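Local structure of aminomethyltransferase (Bartonella henselae, 3GIR) at residues L36-Y39 / E40-E43; I223-I227 / G228-A232; R231-A234 / E235-G239. The protein belongs to the aminomethyltransferase family and combines that family's folate-binding domain with a C-terminal barrel domain. One frame throughout, in Å; residues are numbered along the deposited sequence.

The three contacts are local, and all lie in the folate-binding domain. Interactions 2 and 3 follow one another along helix 227-238 and share Arg-231 and Ala-232. Interaction 1 lies beside that helix, its centre about 12 Å from the centre of each of the others. Leu-38 CD2 packs on Arg-231 CA at 3.6 Å, and Leu-41 CD1 packs on Ala-234 CB at 3.7 Å. Leu-225 of interaction 2 reaches the helix again through CD1, 3.6 Å from Leu-233 CD2 of interaction 3. The sodium ion sits at the far end of interaction 3, about 12 Å from the side chain of Leu-41.

Interaction 1 (L36-Y39 / E40-E43); sequences LPLY and ELHE
Leu-38 and His-42 meet where the chain passes from a turn into helix 39-44. The carbonyl O of Leu-38 lies 3.2 Å from CD2 of the His-42 imidazole and approaches the ring obliquely. The same oxygen accepts a weak hydrogen bond from Leu-41 N at 2.9 Å, bent to 123° at the hydrogen. It also accepts a long, weak one from His-42 N at 3.4 Å. The next bond is regular: Glu-43 N donates to Tyr-39 O at 2.9 Å in a nearly straight line.

Leu-36 comes to the imidazole from the turn. Its CD1 is 3.9 Å from His-42 CD2, and the two side chains cross at about a right angle. Tyr-39 CA lies at the edge of the same ring. With its CG anti to the backbone N (chi1 171°), the Tyr-39 ring leans outward and toward Glu-43. Its OH therefore comes to 3.7 Å from Glu-43 CG, with CE2 beside the same methylene. Ring and carboxylate planes differ by 34°, and the touch is made by the methylene rather than the carboxylate.

A type I turn from Leu-36 to Tyr-39 sets up these positions, closed by Tyr-39 N to Leu-36 O at 3.0 Å. A water donates to Pro-37 O and accepts from Glu-40 N at 2.9 Å, so it satisfies an amide of the first helical turn. Further out, His-42 NE2 is hydrogen-bonded to Asp-80 OD2 on strand 76-80, which helps to fix the ring's rotation. Trp-245 also meets this ring, and Leu-36 packs on Trp-55 and Met-57. The arrangement is that of a helix N-terminus entered from a type I turn, with Leu-38 as the N-cap residue.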
loop_
_atom_site.group_PDB
_atom_site.type_symbol
_atom_site.label_atom_id
_atom_site.label_comp_id
_atom_site.label_asym_id
_atom_site.label_seq_id
_atom_site.Cartn_x
_atom_site.Cartn_y
_atom_site.Cartn_z
ATOM N N LEU A 36 -0.365 -19.359 0.894
ATOM C CA LEU A 36 0.984 -18.769 0.969
ATOM C C LEU A 36 2.027 -19.834 0.892
ATOM O O LEU A 36 1.937 -20.888 1.550
ATOM C CB LEU A 36 1.165 -18.055 2.299
ATOM C CG LEU A 36 0.359 -16.776 2.458
ATOM C CD1 LEU A 36 0.357 -16.333 3.945
ATOM C CD2 LEU A 36 0.832 -15.629 1.511
ATOM N N PRO A 37 3.052 -19.577 0.087
ATOM C CA PRO A 37 4.206 -20.520 0.155
ATOM C C PRO A 37 4.729 -20.866 1.520
ATOM O O PRO A 37 5.076 -22.030 1.785
ATOM C CB PRO A 37 5.264 -19.752 -0.665
ATOM C CG PRO A 37 4.503 -18.960 -1.653
ATOM C CD PRO A 37 3.277 -18.496 -0.874
ATOM N N LEU A 38 4.790 -19.902 2.446
ATOM C CA LEU A 38 5.254 -20.111 3.811
ATOM C C LEU A 38 4.130 -20.429 4.838
ATOM O O LEU A 38 4.327 -20.272 6.029
ATOM C CB LEU A 38 6.019 -18.889 4.254
ATOM C CG LEU A 38 7.238 -18.537 3.402
ATOM C CD1 LEU A 38 7.912 -17.288 3.996
ATOM C CD2 LEU A 38 8.240 -19.742 3.295
ATOM N N TYR A 39 2.984 -20.921 4.333
ATOM C CA TYR A 39 1.845 -21.253 5.197
ATOM C C TYR A 39 2.257 -22.062 6.408
ATOM O O TYR A 39 1.857 -21.756 7.534
ATOM C CB TYR A 39 0.770 -22.016 4.428
ATOM C CG TYR A 39 -0.321 -22.563 5.327
ATOM C CD1 TYR A 39 -1.336 -21.743 5.759
ATOM C CD2 TYR A 39 -0.273 -23.871 5.794
ATOM C CE1 TYR A 39 -2.377 -22.206 6.582
ATOM C CE2 TYR A 39 -1.300 -24.357 6.670
ATOM C CZ TYR A 39 -2.338 -23.491 7.033
ATOM O OH TYR A 39 -3.332 -23.898 7.862
ATOM N N GLU A 40 3.118 -23.090 6.201
ATOM C CA GLU A 40 3.503 -23.908 7.358
ATOM C C GLU A 40 4.231 -23.157 8.490
ATOM O O GLU A 40 4.067 -23.477 9.688
ATOM C CB GLU A 40 4.379 -25.096 6.896
ATOM C CG GLU A 40 3.601 -26.145 6.174
ATOM C CD GLU A 40 4.533 -27.287 5.652
ATOM O OE1 GLU A 40 5.664 -27.463 6.211
ATOM O OE2 GLU A 40 4.147 -27.987 4.681
ATOM N N LEU A 41 5.052 -22.137 8.159
ATOM C CA LEU A 41 5.653 -21.297 9.153
ATOM C C LEU A 41 4.598 -20.556 9.970
ATOM O O LEU A 41 4.770 -20.375 11.196
ATOM C CB LEU A 41 6.659 -20.263 8.575
ATOM C CG LEU A 41 7.943 -20.740 7.935
ATOM C CD1 LEU A 41 8.881 -19.554 7.567
ATOM C CD2 LEU A 41 8.626 -21.742 8.922
ATOM N N HIS A 42 3.569 -20.101 9.295
ATOM C CA HIS A 42 2.508 -19.377 9.975
ATOM C C HIS A 42 1.739 -20.319 10.889
ATOM O O HIS A 42 1.433 -19.922 12.030
ATOM C CB HIS A 42 1.595 -18.635 8.991
ATOM C CG HIS A 42 2.358 -17.684 8.151
ATOM N ND1 HIS A 42 3.068 -16.644 8.710
ATOM C CD2 HIS A 42 2.594 -17.645 6.813
ATOM C CE1 HIS A 42 3.666 -15.963 7.744
ATOM N NE2 HIS A 42 3.447 -16.574 6.588
ATOM N N GLU A 43 1.432 -21.512 10.397
ATOM C CA GLU A 43 0.733 -22.528 11.188
ATOM C C GLU A 43 1.571 -22.844 12.442
ATOM O O GLU A 43 1.045 -22.827 13.594
ATOM C CB GLU A 43 0.453 -23.743 10.303
ATOM C CG GLU A 43 -0.818 -24.465 10.575
ATOM C CD GLU A 43 -0.713 -25.445 11.764
ATOM O OE1 GLU A 43 0.419 -25.965 11.992
ATOM O OE2 GLU A 43 -1.751 -25.694 12.478
HETATM O O HOH W 1 4.595 -23.788 3.832
#

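Interaction 2 (I223-I227 / G228-A232); sequences IALPI and GCARA
Pro-226 and Ile-227 lead the chain from strand 220-225 into helix 227-238, and each carbonyl accepts a bond from the amide three residues on. Cys-229 N donates to Pro-226 O at 3.1 Å. Ala-230 N donates to Ile-227 O at 3.2 Å. Both donors stand well above the carbonyl planes, by 54° and 63°. With bonds to the third residue on, the first turn is wound more tightly than an alpha-helix, in the manner of a 3-10 turn. Ile-227 O and Arg-231 N are 4.5 Å apart, too far for a direct bond. A water fills the gap: it donates to Ile-227 O at 2.6 Å and accepts from Arg-231 N at 3.0 Å.

Leu-225 carries most of the side-chain contact. Its CG stands between the backbone N and the carbonyl carbon (chi1 75°), and this turns both methyls to the helix start. CD1 lies 3.7 Å from Cys-229 CB. CD2 lies 4.1 Å from Ala-230 CB, while CD1 also touches the backbone of Ala-230. Cys-229 SG also comes near the proline ring, 4.4 Å from Pro-226 CB.

Val-173 of the adjacent strand touches Leu-225, Ile-227 and Ala-230, and Trp-208 also packs on Leu-225. The helix start thus rests on the sheet next to its own strand. Strand 243-245 follows the helix in the chain and runs parallel to strand 220-225 in the same mixed sheet. The contact is the strand-to-helix corner of a beta-alpha-beta crossover.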
loop_
_atom_site.group_PDB
_atom_site.type_symbol
_atom_site.label_atom_id
_atom_site.label_comp_id
_atom_site.label_asym_id
_atom_site.label_seq_id
_atom_site.Cartn_x
_atom_site.Cartn_y
_atom_site.Cartn_z
ATOM N N ILE A 223 11.650 -7.493 0.823
ATOM C CA ILE A 223 12.571 -8.454 0.195
ATOM C C ILE A 223 11.746 -9.457 -0.630
ATOM O O ILE A 223 10.901 -10.135 -0.072
ATOM C CB ILE A 223 13.411 -9.194 1.229
ATOM C CG1 ILE A 223 14.106 -8.240 2.199
ATOM C CG2 ILE A 223 14.417 -10.194 0.542
ATOM C CD1 ILE A 223 14.731 -8.943 3.504
ATOM N N ALA A 224 12.020 -9.559 -1.938
ATOM C CA ALA A 224 11.371 -10.464 -2.847
ATOM C C ALA A 224 12.418 -11.467 -3.280
ATOM O O ALA A 224 13.540 -11.076 -3.623
ATOM C CB ALA A 224 10.771 -9.736 -4.083
ATOM N N LEU A 225 12.084 -12.730 -3.207
ATOM C CA LEU A 225 13.050 -13.777 -3.562
ATOM C C LEU A 225 12.337 -15.009 -4.048
ATOM O O LEU A 225 11.169 -15.210 -3.848
ATOM C CB LEU A 225 13.969 -14.111 -2.359
ATOM C CG LEU A 225 13.427 -14.939 -1.195
ATOM C CD1 LEU A 225 14.679 -15.274 -0.250
ATOM C CD2 LEU A 225 12.326 -14.198 -0.409
ATOM N N PRO A 226 13.089 -15.910 -4.726
ATOM C CA PRO A 226 12.486 -17.126 -5.167
ATOM C C PRO A 226 11.873 -17.926 -4.032
ATOM O O PRO A 226 12.362 -17.915 -2.905
ATOM C CB PRO A 226 13.686 -17.894 -5.796
ATOM C CG PRO A 226 14.606 -16.833 -6.159
ATOM C CD PRO A 226 14.511 -15.816 -5.093
ATOM N N ILE A 227 10.817 -18.626 -4.330
ATOM C CA ILE A 227 10.062 -19.426 -3.360
ATOM C C ILE A 227 10.921 -20.483 -2.646
ATOM O O ILE A 227 10.827 -20.609 -1.430
ATOM C CB ILE A 227 8.752 -19.995 -3.946
ATOM C CG1 ILE A 227 7.788 -18.842 -4.277
ATOM C CG2 ILE A 227 8.134 -21.075 -3.056
ATOM C CD1 ILE A 227 6.618 -19.319 -5.134
ATOM N N GLY A 228 11.831 -21.116 -3.372
ATOM C CA GLY A 228 12.683 -22.137 -2.733
ATOM C C GLY A 228 13.714 -21.644 -1.763
ATOM O O GLY A 228 14.284 -22.446 -0.988
ATOM N N CYS A 229 13.980 -20.338 -1.753
ATOM C CA CYS A 229 14.941 -19.717 -0.841
ATOM C C CYS A 229 14.306 -19.079 0.391
ATOM O O CYS A 229 14.963 -18.733 1.354
ATOM C CB CYS A 229 15.675 -18.565 -1.510
ATOM S SG CYS A 229 16.757 -19.073 -2.943
ATOM N N ALA A 230 12.974 -19.015 0.368
ATOM C CA ALA A 230 12.282 -18.141 1.283
ATOM C C ALA A 230 12.150 -18.652 2.662
ATOM O O ALA A 230 12.210 -17.869 3.586
ATOM C CB ALA A 230 10.876 -17.811 0.731
ATOM N N ARG A 231 11.849 -19.948 2.857
ATOM C CA ARG A 231 11.630 -20.448 4.205
ATOM C C ARG A 231 12.851 -20.246 5.064
ATOM O O ARG A 231 12.802 -19.775 6.197
ATOM C CB ARG A 231 11.208 -21.898 4.150
ATOM C CG ARG A 231 10.870 -22.508 5.450
ATOM C CD ARG A 231 10.705 -24.023 5.352
ATOM N NE ARG A 231 10.637 -24.541 6.705
ATOM C CZ ARG A 231 9.543 -24.919 7.362
ATOM N NH1 ARG A 231 8.314 -24.926 6.799
ATOM N NH2 ARG A 231 9.707 -25.349 8.618
ATOM N N ALA A 232 14.014 -20.577 4.505
ATOM C CA ALA A 232 15.241 -20.358 5.227
ATOM C C ALA A 232 15.504 -18.884 5.609
ATOM O O ALA A 232 15.911 -18.569 6.743
ATOM C CB ALA A 232 16.439 -21.019 4.440
HETATM O O HOH W 2 11.511 -21.972 0.724
#

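Interaction 3 (R231-A234 / E235-G239); sequences RALA and EKLLG. With NA (sodium ion), chain B.
Arg-231 has CG anti to its N (chi1 -176°) and runs extended to NE, while Glu-235 has CG beside its own N (chi1 -66°) and also extends. The two chains thereby meet at their charged ends, one helical turn apart. Glu-235 OE2 sits 3.3 Å from Arg-231 NE and the same distance from Arg-231 NH2. Both bonds of this salt bridge are weak and strongly bent, and the guanidinium and carboxylate planes are 83° apart. Water 3 lies in the guanidinium plane at its edge. It donates to Glu-235 OE1 at 2.6 Å and is held weakly by Arg-231 NE.

This i to i+4 pair lies on the exposed side of helix 227-238, an amphipathic helix of the folate-binding domain. Its buried side carries Leu-233 and Leu-237, with CD1 of Leu-233 at 4.1 Å from CG of Leu-237. Ala-234 also packs on Trp-245 of strand 243-245.

The backbone bonds are regular, ending with Leu-238 N to Ala-234 O at 2.9 Å. Leu-238 CD1 folds back to 3.4 Å from that same Ala-234 O. The carbonyl O of Leu-238 binds the sodium ion at 2.3 Å. Three waters and the backbone O atoms of Asp-240 and Val-243 complete the site. One of these waters also donates a weak bond to Gly-239 O at 3.2 Å.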
loop_
_atom_site.group_PDB
_atom_site.type_symbol
_atom_site.label_atom_id
_atom_site.label_comp_id
_atom_site.label_asym_id
_atom_site.label_seq_id
_atom_site.Cartn_x
_atom_site.Cartn_y
_atom_site.Cartn_z
ATOM N N ARG A 231 11.849 -19.948 2.857
ATOM C CA ARG A 231 11.630 -20.448 4.205
ATOM C C ARG A 231 12.851 -20.246 5.064
ATOM O O ARG A 231 12.802 -19.775 6.197
ATOM C CB ARG A 231 11.208 -21.898 4.150
ATOM C CG ARG A 231 10.870 -22.508 5.450
ATOM C CD ARG A 231 10.705 -24.023 5.352
ATOM N NE ARG A 231 10.637 -24.541 6.705
ATOM C CZ ARG A 231 9.543 -24.919 7.362
ATOM N NH1 ARG A 231 8.314 -24.926 6.799
ATOM N NH2 ARG A 231 9.707 -25.349 8.618
ATOM N N ALA A 232 14.014 -20.577 4.505
ATOM C CA ALA A 232 15.241 -20.358 5.227
ATOM C C ALA A 232 15.504 -18.884 5.609
ATOM O O ALA A 232 15.911 -18.569 6.743
ATOM C CB ALA A 232 16.439 -21.019 4.440
ATOM N N LEU A 233 15.264 -17.942 4.713
ATOM C CA LEU A 233 15.421 -16.570 5.016
ATOM C C LEU A 233 14.469 -16.131 6.146
ATOM O O LEU A 233 14.836 -15.409 7.050
ATOM C CB LEU A 233 15.211 -15.705 3.777
ATOM C CG LEU A 233 15.248 -14.193 4.009
ATOM C CD1 LEU A 233 16.602 -13.737 4.647
ATOM C CD2 LEU A 233 14.876 -13.348 2.782
ATOM N N ALA A 234 13.213 -16.495 6.002
ATOM C CA ALA A 234 12.258 -16.104 7.034
ATOM C C ALA A 234 12.608 -16.639 8.392
ATOM O O ALA A 234 12.553 -15.868 9.366
ATOM C CB ALA A 234 10.842 -16.543 6.656
ATOM N N GLU A 235 13.067 -17.887 8.477
ATOM C CA GLU A 235 13.486 -18.443 9.742
ATOM C C GLU A 235 14.709 -17.724 10.262
ATOM O O GLU A 235 14.818 -17.487 11.467
ATOM C CB GLU A 235 13.749 -19.938 9.632
ATOM C CG GLU A 235 12.552 -20.797 9.345
ATOM C CD GLU A 235 12.945 -22.269 8.966
ATOM O OE1 GLU A 235 14.026 -22.476 8.317
ATOM O OE2 GLU A 235 12.173 -23.202 9.292
ATOM N N LYS A 236 15.665 -17.398 9.402
ATOM C CA LYS A 236 16.841 -16.601 9.823
ATOM C C LYS A 236 16.482 -15.239 10.390
ATOM O O LYS A 236 17.017 -14.802 11.425
ATOM C CB LYS A 236 17.813 -16.497 8.653
ATOM C CG LYS A 236 19.046 -15.635 8.881
ATOM C CD LYS A 236 19.915 -15.698 7.619
ATOM C CE LYS A 236 21.312 -15.146 7.836
ATOM N NZ LYS A 236 21.994 -15.078 6.521
ATOM N N LEU A 237 15.552 -14.512 9.740
ATOM C CA LEU A 237 15.156 -13.220 10.288
ATOM C C LEU A 237 14.362 -13.344 11.586
ATOM O O LEU A 237 14.569 -12.604 12.541
ATOM C CB LEU A 237 14.305 -12.476 9.270
ATOM C CG LEU A 237 15.010 -12.099 8.026
ATOM C CD1 LEU A 237 13.981 -11.553 6.991
ATOM C CD2 LEU A 237 16.060 -11.058 8.233
ATOM N N LEU A 238 13.461 -14.296 11.660
ATOM C CA LEU A 238 12.674 -14.541 12.890
ATOM C C LEU A 238 13.495 -14.934 14.084
ATOM O O LEU A 238 13.138 -14.625 15.229
ATOM C CB LEU A 238 11.720 -15.675 12.638
ATOM C CG LEU A 238 10.464 -15.342 11.936
ATOM C CD1 LEU A 238 9.874 -16.620 11.312
ATOM C CD2 LEU A 238 9.531 -14.610 13.024
ATOM N N GLY A 239 14.612 -15.587 13.808
ATOM C CA GLY A 239 15.569 -15.997 14.842
ATOM C C GLY A 239 16.163 -14.814 15.590
ATOM O O GLY A 239 16.638 -14.968 16.709
HETATM NA NA NA B . 12.444 -13.315 16.955
HETATM O O HOH W 3 13.816 -24.230 6.441
HETATM O O HOH W 4 13.846 -14.904 18.292
HETATM O O HOH W 5 11.885 -12.444 19.209
HETATM O O HOH W 6 10.591 -14.729 17.425
#